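Side-chain contacts in endosialidase (Enterobacteria phage phi92, PDB 4HIZ), which cleaves polysialic acid, probably at both alpha-2,8 and alpha-2,9 linkages, as an endosialidase carried by a bacteriophage: residues I339-E342 against Y343-N346; G365-T368 against S369-G372; E414-F417 against G418-E421. All blocks are in the same frame, centred on the assembly; numbering follows the deposited sequence.

Contact 1: residues I339-E342 against Y343-N346; sequences ISQE and YADN
Ile-339 and Ala-344 meet on the buried side of a single short helical turn, and their packing is the dense part of this local contact. The CG1 carbon of Ile-339 comes within 4.2 Å of Ala-344 CB, while its terminal CD1 reaches under the turn to lie 3.9 Å from Tyr-343 CB. A chi1 of 68°, which sets CG1 between the backbone N and the carbonyl carbon, turns the branch in this direction. Leu-319 of the strand 318-324 touches both Ile-339 and Ala-344, and Trp-385 also packs on Ile-339. The backbone holds the turn together: Ser-340 O accepts from two donors, Tyr-343 N at 3.0 Å and Ala-344 N, and Asp-345 N bonds to Gln-341 O. The turn is the helix 341-344, a brief link in the beta-propeller domain between strand 335-338, the last of one four-stranded antiparallel sheet, and strand 347-355, the first of the next. On its outer side the packing gives way to polar groups and water. Glu-342 is extended and runs alongside Tyr-343, its CG over one ring face, 4.0 Å from the ring centroid in a CH-pi contact. Its carboxylate continues over the rim of that face, stacked with the two planes 18° apart. Tyr-387 also stacks with the Tyr-343 ring. Gln-341 bends at its second torsion, which brings its amide back toward the helix end; NE2 donates to Asp-345 OD1 over 2.9 Å, meeting the syn side but 35° out of the carboxylate plane. The same NE2 also donates to Arg-317 O. One water lies within hydrogen-bonding distance of both Glu-342 O and Asp-345 O, though it has more acceptors around it than protons, and a second, 2.8 Å from Glu-342 O, reaches Asp-345 OD2 weakly.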
ATOM      1  N   ILE A 339      36.303 -27.072  14.119  1.00 16.01           N
ATOM      2  CA  ILE A 339      36.606 -28.115  13.154  1.00 15.09           C
ATOM      3  C   ILE A 339      38.103 -28.048  12.835  1.00 15.93           C
ATOM      4  O   ILE A 339      38.796 -27.091  13.219  1.00 16.82           O
ATOM      5  CB  ILE A 339      35.749 -27.963  11.867  1.00 15.34           C
ATOM      6  CG1 ILE A 339      36.138 -26.700  11.068  1.00 15.80           C
ATOM      7  CG2 ILE A 339      34.269 -27.962  12.237  1.00 15.58           C
ATOM      8  CD1 ILE A 339      35.443 -26.650   9.668  1.00 17.33           C
ATOM      9  N   SER A 340      38.612 -29.072  12.170  1.00 16.77           N
ATOM     10  CA  SER A 340      40.038 -29.186  11.854  0.59 19.13           C
ATOM     11  C   SER A 340      40.528 -28.048  10.966  1.00 17.60           C
ATOM     12  O   SER A 340      39.766 -27.544  10.126  1.00 16.99           O
ATOM     13  CB  SER A 340      40.288 -30.516  11.139  0.59 23.05           C
ATOM     14  OG  SER A 340      39.881 -31.621  11.941  0.59 24.60           O
ATOM     15  N   GLN A 341      41.807 -27.697  11.088  1.00 16.81           N
ATOM     16  CA  GLN A 341      42.371 -26.602  10.320  1.00 17.00           C
ATOM     17  C   GLN A 341      42.200 -26.817   8.813  1.00 17.70           C
ATOM     18  O   GLN A 341      41.941 -25.863   8.058  1.00 17.67           O
ATOM     19  CB  GLN A 341      43.866 -26.464  10.665  1.00 17.76           C
ATOM     20  CG  GLN A 341      44.438 -25.148  10.149  1.00 19.93           C
ATOM     21  CD  GLN A 341      43.836 -23.994  10.906  1.00 21.32           C
ATOM     22  OE1 GLN A 341      43.984 -23.910  12.134  1.00 23.24           O
ATOM     23  NE2 GLN A 341      43.138 -23.109  10.200  1.00 19.75           N
ATOM     24  N   GLU A 342      42.330 -28.072   8.386  1.00 17.93           N
ATOM     25  CA  GLU A 342      42.217 -28.434   6.969  1.00 18.80           C
ATOM     26  C   GLU A 342      40.923 -27.904   6.349  1.00 17.30           C
ATOM     27  O   GLU A 342      40.896 -27.489   5.182  1.00 18.11           O
ATOM     28  CB  GLU A 342      42.258 -29.961   6.828  1.00 22.07           C
ATOM     29  CG  GLU A 342      42.018 -30.484   5.440  1.00 25.25           C
ATOM     30  CD  GLU A 342      42.221 -31.985   5.312  1.00 27.66           C
ATOM     31  OE1 GLU A 342      42.450 -32.658   6.342  1.00 29.37           O
ATOM     32  OE2 GLU A 342      42.155 -32.497   4.172  1.00 29.06           O
ATOM     33  N   TYR A 343      39.849 -27.953   7.127  1.00 15.69           N
ATOM     34  CA  TYR A 343      38.518 -27.590   6.613  1.00 15.56           C
ATOM     35  C   TYR A 343      38.103 -26.182   7.038  1.00 15.97           C
ATOM     36  O   TYR A 343      37.170 -25.615   6.476  1.00 16.61           O
ATOM     37  CB  TYR A 343      37.505 -28.642   7.085  1.00 15.61           C
ATOM     38  CG  TYR A 343      37.814 -29.995   6.488  1.00 16.23           C
ATOM     39  CD1 TYR A 343      37.502 -30.269   5.155  1.00 16.47           C
ATOM     40  CD2 TYR A 343      38.503 -30.973   7.228  1.00 16.68           C
ATOM     41  CE1 TYR A 343      37.813 -31.496   4.588  1.00 17.36           C
ATOM     42  CE2 TYR A 343      38.822 -32.181   6.663  1.00 17.53           C
ATOM     43  CZ  TYR A 343      38.469 -32.449   5.358  1.00 18.27           C
ATOM     44  OH  TYR A 343      38.773 -33.687   4.825  1.00 20.28           O
ATOM     45  N   ALA A 344      38.825 -25.603   8.011  1.00 15.06           N
ATOM     46  CA  ALA A 344      38.592 -24.196   8.403  1.00 15.47           C
ATOM     47  C   ALA A 344      39.280 -23.201   7.466  1.00 15.97           C
ATOM     48  O   ALA A 344      38.840 -22.042   7.352  1.00 15.07           O
ATOM     49  CB  ALA A 344      39.077 -23.944   9.845  1.00 15.61           C
ATOM     50  N   ASP A 345      40.383 -23.618   6.828  1.00 16.44           N
ATOM     51  CA  ASP A 345      41.108 -22.704   5.931  1.00 15.67           C
ATOM     52  C   ASP A 345      40.144 -22.278   4.826  1.00 15.15           C
ATOM     53  O   ASP A 345      39.327 -23.085   4.387  1.00 15.41           O
ATOM     54  CB  ASP A 345      42.312 -23.394   5.271  1.00 16.44           C
ATOM     55  CG  ASP A 345      43.425 -23.679   6.263  1.00 20.29           C
ATOM     56  OD1 ASP A 345      43.469 -22.977   7.294  1.00 19.91           O
ATOM     57  OD2 ASP A 345      44.271 -24.574   6.006  1.00 23.80           O
ATOM     58  N   ASN A 346      40.240 -21.030   4.393  1.00 14.95           N
ATOM     59  CA  ASN A 346      39.344 -20.566   3.315  1.00 14.34           C
ATOM     60  C   ASN A 346      37.856 -20.869   3.556  1.00 14.46           C
ATOM     61  O   ASN A 346      37.134 -21.215   2.621  1.00 15.09           O
ATOM     62  CB  ASN A 346      39.755 -21.215   1.995  1.00 15.17           C
ATOM     63  CG  ASN A 346      41.229 -20.995   1.675  1.00 17.46           C
ATOM     64  OD1 ASN A 346      42.027 -21.949   1.520  1.00 21.41           O
ATOM     65  ND2 ASN A 346      41.607 -19.748   1.616  1.00 16.50           N
TER
HETATM   66  O   HOH W   1      39.443 -25.639   3.803  1.00 17.54           O
HETATM   67  O   HOH W   2      43.227 -26.967   3.737  1.00 37.98           O

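Contact 2: residues G365-T368 against S369-G372; sequences GTST and SAAG. With NA (sodium ion), chain B.
A sodium ion is coordinated by the side-chain oxygen of Ser-367, with a metal-to-OG distance of 2.7 Å. That oxygen is also the acceptor of a main-chain hydrogen bond: the N-H of Ser-369 points at Ser-367 OG over 3.0 Å with an angle of 153° at the hydrogen, so one hydroxyl oxygen serves both the metal and the main chain two residues on. The position follows from the torsion: at chi1 172° OG stands opposite the backbone N and beside the carbonyl carbon, on the side where the chain turns back. Two waters are further ligands of the sodium, and one of them is hydrogen-bonded to Ser-369 OG, 3.0 Å away. Ser-369 OG also approaches Ser-367 OG, so the two serine hydroxyls and this water form a small polar cluster beside the ion. Residues 367 to 370 make a type I beta turn in the loop joining strands 358-365 and 374-378, neighbours in a four-stranded antiparallel sheet of the beta-propeller. Beside the hydroxyl, the methyl of Ala-370 packs against the serine, with CB 4.0 Å from Ser-367 OG. Nearer the strands the two arms close without side chains: Gly-365 CA lies 4.0 Å from Gly-372 CA, the two glycines letting the arms come this close. Between the arms a water accepts from Ser-367 N and probably donates to Ala-371 O, where other acceptors compete for its protons. Thr-368 faces away, its OG1 bonded to Glu-424 O, while Thr-368 O receives a bond from Asn-393 ND2.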
ATOM      1  N   GLY A 365      32.761 -21.657   1.431  1.00 11.70           N
ATOM      2  CA  GLY A 365      34.128 -21.545   0.892  1.00 12.35           C
ATOM      3  C   GLY A 365      34.401 -20.080   0.557  1.00 13.51           C
ATOM      4  O   GLY A 365      33.489 -19.374   0.069  1.00 14.33           O
ATOM      5  N   THR A 366      35.634 -19.602   0.770  1.00 14.73           N
ATOM      6  CA  THR A 366      35.871 -18.186   0.547  1.00 15.42           C
ATOM      7  C   THR A 366      36.770 -17.914  -0.648  1.00 14.65           C
ATOM      8  O   THR A 366      37.070 -16.747  -0.953  1.00 15.30           O
ATOM      9  CB  THR A 366      36.417 -17.478   1.809  1.00 16.36           C
ATOM     10  OG1 THR A 366      37.654 -18.098   2.198  1.00 17.59           O
ATOM     11  CG2 THR A 366      35.386 -17.570   2.993  1.00 16.27           C
ATOM     12  N   SER A 367      37.155 -18.968  -1.364  1.00 14.49           N
ATOM     13  CA  SER A 367      37.977 -18.783  -2.570  1.00 16.14           C
ATOM     14  C   SER A 367      37.543 -19.669  -3.723  1.00 15.32           C
ATOM     15  O   SER A 367      37.298 -20.860  -3.560  1.00 16.68           O
ATOM     16  CB  SER A 367      39.454 -19.049  -2.242  1.00 18.62           C
ATOM     17  OG  SER A 367      40.273 -19.059  -3.414  1.00 20.80           O
ATOM     18  N   THR A 368      37.478 -19.096  -4.907  1.00 14.53           N
ATOM     19  CA  THR A 368      37.172 -19.913  -6.062  1.00 15.58           C
ATOM     20  C   THR A 368      38.342 -20.868  -6.410  1.00 16.03           C
ATOM     21  O   THR A 368      38.153 -21.861  -7.116  1.00 15.82           O
ATOM     22  CB  THR A 368      36.855 -19.028  -7.280  1.00 15.56           C
ATOM     23  OG1 THR A 368      36.292 -19.836  -8.312  1.00 15.50           O
ATOM     24  CG2 THR A 368      38.181 -18.378  -7.813  1.00 16.43           C
ATOM     25  N   SER A 369      39.535 -20.588  -5.888  1.00 16.73           N
ATOM     26  CA  SER A 369      40.710 -21.356  -6.291  1.00 17.99           C
ATOM     27  C   SER A 369      41.320 -22.195  -5.161  1.00 18.55           C
ATOM     28  O   SER A 369      42.511 -22.562  -5.187  1.00 19.66           O
ATOM     29  CB  SER A 369      41.753 -20.413  -6.876  1.00 20.55           C
ATOM     30  OG  SER A 369      42.140 -19.437  -5.914  1.00 22.91           O
ATOM     31  N   ALA A 370      40.506 -22.479  -4.162  1.00 17.22           N
ATOM     32  CA  ALA A 370      40.928 -23.398  -3.120  1.00 17.09           C
ATOM     33  C   ALA A 370      39.721 -24.264  -2.755  1.00 16.80           C
ATOM     34  O   ALA A 370      38.588 -23.886  -3.029  1.00 16.56           O
ATOM     35  CB  ALA A 370      41.421 -22.618  -1.924  1.00 18.77           C
ATOM     36  N   ALA A 371      39.982 -25.418  -2.139  1.00 15.99           N
ATOM     37  CA  ALA A 371      38.913 -26.327  -1.713  1.00 15.04           C
ATOM     38  C   ALA A 371      37.865 -25.536  -0.930  1.00 14.72           C
ATOM     39  O   ALA A 371      38.192 -24.694  -0.075  1.00 14.72           O
ATOM     40  CB  ALA A 371      39.483 -27.461  -0.889  1.00 15.94           C
ATOM     41  N   GLY A 372      36.594 -25.791  -1.246  1.00 13.91           N
ATOM     42  CA  GLY A 372      35.531 -24.910  -0.768  1.00 13.73           C
ATOM     43  C   GLY A 372      34.666 -25.554   0.290  1.00 12.98           C
ATOM     44  O   GLY A 372      35.163 -26.270   1.166  1.00 13.37           O
TER
HETATM   45 NA    NA B 827      42.829 -18.771  -2.600  1.00 48.76          NA
HETATM   46  O   HOH W   3      37.373 -21.878  -0.892  1.00 16.19           O
HETATM   47  O   HOH W   4      44.570 -20.120  -4.307  1.00 50.71           O
HETATM   48  O   HOH W   5      43.564 -18.951  -0.149  1.00 47.57           O

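Contact 3: residues E414-F417 against G418-E421; sequences ERSF and GEWE
Glu-414 reaches with an extended side chain into the turn that follows it and binds backbone N-H groups there. Two torsions make this possible: chi1 of 62° tucks CG over the main chain, with N on one flank and the carbonyl carbon on the other, and the chain then runs straight out from CG. The carboxylate thus reaches the far limb, where OE1 accepts from Trp-420 N at 2.8 Å, with the donor nearly in line with the C-O bond. Gly-418 N adds two weak bonds, one to each oxygen, the one to OE2 being 3.3 Å long. A salt bridge from OE2 to Arg-435 probably stabilises the negative charge of this buried group. Trp-420, its CG trans to the backbone N (chi1 -176°), presents a ring edge to Glu-414, with CE3 3.9 Å from Glu-414 N. At the apex the ring of Phe-417 lies beneath the next residue, and Gly-418 CA stands over its face, 4.1 Å from the centroid. Glu-419 extends back along the first limb, so that its OE2 comes 3.5 Å from Ser-416 CB and OE1 lies near Arg-415 CB. A water links Arg-415 N to Glu-419 OE1, 2.7 Å from that oxygen, while OE2 is held by Asn-427 N and Arg-428. The Arg-415 guanidinium leads away, to His-396 O. Ser-416 to Glu-419 form a type II beta turn, closed by a weak bond from Glu-419 N to Ser-416 O, with Gly-418 at positive phi in its third position; it belongs to the long loop between strands 407-413 and 435-442 of the beta-propeller domain.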
ATOM      1  N   GLU A 414      24.651 -18.578  -6.150  1.00 11.24           N
ATOM      2  CA  GLU A 414      25.837 -17.798  -6.527  1.00 11.38           C
ATOM      3  C   GLU A 414      25.493 -16.280  -6.459  1.00 11.93           C
ATOM      4  O   GLU A 414      24.325 -15.888  -6.524  1.00 11.43           O
ATOM      5  CB  GLU A 414      26.367 -18.216  -7.906  1.00 10.85           C
ATOM      6  CG  GLU A 414      25.312 -17.966  -9.013  1.00 10.61           C
ATOM      7  CD  GLU A 414      25.711 -18.543 -10.377  1.00 11.90           C
ATOM      8  OE1 GLU A 414      26.850 -19.056 -10.526  1.00 12.37           O
ATOM      9  OE2 GLU A 414      24.873 -18.465 -11.324  1.00 11.74           O
ATOM     10  N   ARG A 415      26.508 -15.440  -6.270  1.00 11.17           N
ATOM     11  CA  ARG A 415      26.298 -13.999  -6.088  1.00 11.35           C
ATOM     12  C   ARG A 415      25.945 -13.323  -7.419  1.00 11.00           C
ATOM     13  O   ARG A 415      25.247 -12.299  -7.439  1.00 11.25           O
ATOM     14  CB  ARG A 415      27.595 -13.362  -5.550  1.00 13.34           C
ATOM     15  CG  ARG A 415      27.985 -13.904  -4.181  1.00 15.14           C
ATOM     16  CD  ARG A 415      27.192 -13.176  -3.107  1.00 18.20           C
ATOM     17  NE  ARG A 415      27.592 -13.749  -1.845  1.00 18.88           N
ATOM     18  CZ  ARG A 415      27.465 -13.173  -0.673  1.00 17.56           C
ATOM     19  NH1 ARG A 415      26.878 -11.970  -0.557  1.00 17.33           N
ATOM     20  NH2 ARG A 415      27.918 -13.839   0.377  1.00 15.94           N
ATOM     21  N   SER A 416      26.481 -13.889  -8.493  1.00 10.89           N
ATOM     22  CA  SER A 416      26.233 -13.375  -9.850  1.00 11.20           C
ATOM     23  C   SER A 416      26.382 -14.541 -10.811  1.00 11.09           C
ATOM     24  O   SER A 416      27.028 -15.546 -10.464  1.00 12.20           O
ATOM     25  CB  SER A 416      27.216 -12.226 -10.176  1.00 11.61           C
ATOM     26  OG  SER A 416      26.991 -11.758 -11.514  1.00 13.25           O
ATOM     27  N   PHE A 417      25.789 -14.447 -12.006  1.00 10.58           N
ATOM     28  CA  PHE A 417      25.800 -15.587 -12.889  1.00 10.76           C
ATOM     29  C   PHE A 417      27.219 -16.098 -13.183  1.00 11.85           C
ATOM     30  O   PHE A 417      28.140 -15.314 -13.460  1.00 13.35           O
ATOM     31  CB  PHE A 417      25.130 -15.282 -14.245  1.00 10.86           C
ATOM     32  CG  PHE A 417      25.148 -16.464 -15.147  1.00 12.59           C
ATOM     33  CD1 PHE A 417      24.334 -17.561 -14.876  1.00 13.33           C
ATOM     34  CD2 PHE A 417      26.053 -16.541 -16.208  1.00 14.64           C
ATOM     35  CE1 PHE A 417      24.382 -18.703 -15.678  1.00 14.76           C
ATOM     36  CE2 PHE A 417      26.112 -17.694 -17.000  1.00 16.39           C
ATOM     37  CZ  PHE A 417      25.265 -18.770 -16.734  1.00 16.18           C
ATOM     38  N   GLY A 418      27.373 -17.419 -13.123  1.00 12.60           N
ATOM     39  CA  GLY A 418      28.579 -18.076 -13.588  1.00 13.88           C
ATOM     40  C   GLY A 418      29.700 -18.136 -12.548  1.00 14.77           C
ATOM     41  O   GLY A 418      30.804 -18.579 -12.880  1.00 16.25           O
ATOM     42  N   GLU A 419      29.451 -17.689 -11.321  1.00 13.05           N
ATOM     43  CA  GLU A 419      30.492 -17.765 -10.280  1.00 12.94           C
ATOM     44  C   GLU A 419      30.485 -19.095  -9.541  1.00 12.83           C
ATOM     45  O   GLU A 419      31.424 -19.395  -8.787  1.00 13.84           O
ATOM     46  CB  GLU A 419      30.355 -16.623  -9.264  1.00 13.50           C
ATOM     47  CG  GLU A 419      30.515 -15.263  -9.874  1.00 14.68           C
ATOM     48  CD  GLU A 419      30.430 -14.138  -8.852  1.00 15.57           C
ATOM     49  OE1 GLU A 419      30.305 -14.408  -7.632  1.00 15.66           O
ATOM     50  OE2 GLU A 419      30.514 -12.966  -9.266  1.00 16.39           O
ATOM     51  N   TRP A 420      29.443 -19.901  -9.737  1.00 11.61           N
ATOM     52  CA  TRP A 420      29.302 -21.106  -8.889  1.00 11.90           C
ATOM     53  C   TRP A 420      30.460 -22.102  -9.067  1.00 12.75           C
ATOM     54  O   TRP A 420      31.039 -22.634  -8.086  1.00 13.35           O
ATOM     55  CB  TRP A 420      27.993 -21.838  -9.208  1.00 12.48           C
ATOM     56  CG  TRP A 420      27.735 -23.020  -8.303  1.00 12.32           C
ATOM     57  CD1 TRP A 420      28.045 -24.315  -8.572  1.00 13.60           C
ATOM     58  CD2 TRP A 420      27.043 -23.022  -7.034  1.00 13.08           C
ATOM     59  NE1 TRP A 420      27.640 -25.128  -7.529  1.00 13.44           N
ATOM     60  CE2 TRP A 420      27.000 -24.357  -6.586  1.00 13.76           C
ATOM     61  CE3 TRP A 420      26.494 -22.021  -6.228  1.00 12.19           C
ATOM     62  CZ2 TRP A 420      26.428 -24.722  -5.350  1.00 12.76           C
ATOM     63  CZ3 TRP A 420      25.901 -22.380  -5.018  1.00 11.85           C
ATOM     64  CH2 TRP A 420      25.884 -23.718  -4.589  1.00 11.63           C
ATOM     65  N   GLU A 421      30.774 -22.386 -10.318  1.00 12.64           N
ATOM     66  CA  GLU A 421      31.756 -23.433 -10.617  1.00 11.80           C
ATOM     67  C   GLU A 421      33.153 -23.088 -10.117  1.00 13.37           C
ATOM     68  O   GLU A 421      33.578 -21.929 -10.123  1.00 13.45           O
ATOM     69  CB  GLU A 421      31.812 -23.688 -12.132  1.00 13.02           C
ATOM     70  CG  GLU A 421      30.514 -24.308 -12.739  1.00 13.51           C
ATOM     71  CD  GLU A 421      29.479 -23.303 -13.235  1.00 13.80           C
ATOM     72  OE1 GLU A 421      29.484 -22.121 -12.793  1.00 14.05           O
ATOM     73  OE2 GLU A 421      28.661 -23.740 -14.086  1.00 14.34           O
TER
HETATM   74  O   HOH W   6      29.153 -16.411  -6.168  1.00 13.82           O

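How the contacts relate
The three contacts follow one another along the chain, all within the catalytic beta-propeller domain and on the same side of the chain's centre. Contact 1 lies between two four-stranded sheets, contact 2 is a hairpin loop of the second of these, and contact 3 belongs to the loop after strand 407-413 of the next sheet. Centres of contacts 1 and 2 are 12 Å apart and those of contacts 2 and 3 13 Å. Asn-346 O and Thr-366 N probably share a hydrogen bond, and Thr-368 OG1 packs near Glu-421 O. Contacts 1 and 3 do not touch, their nearest atoms about 12 Å apart, so the 365-372 loop connects them.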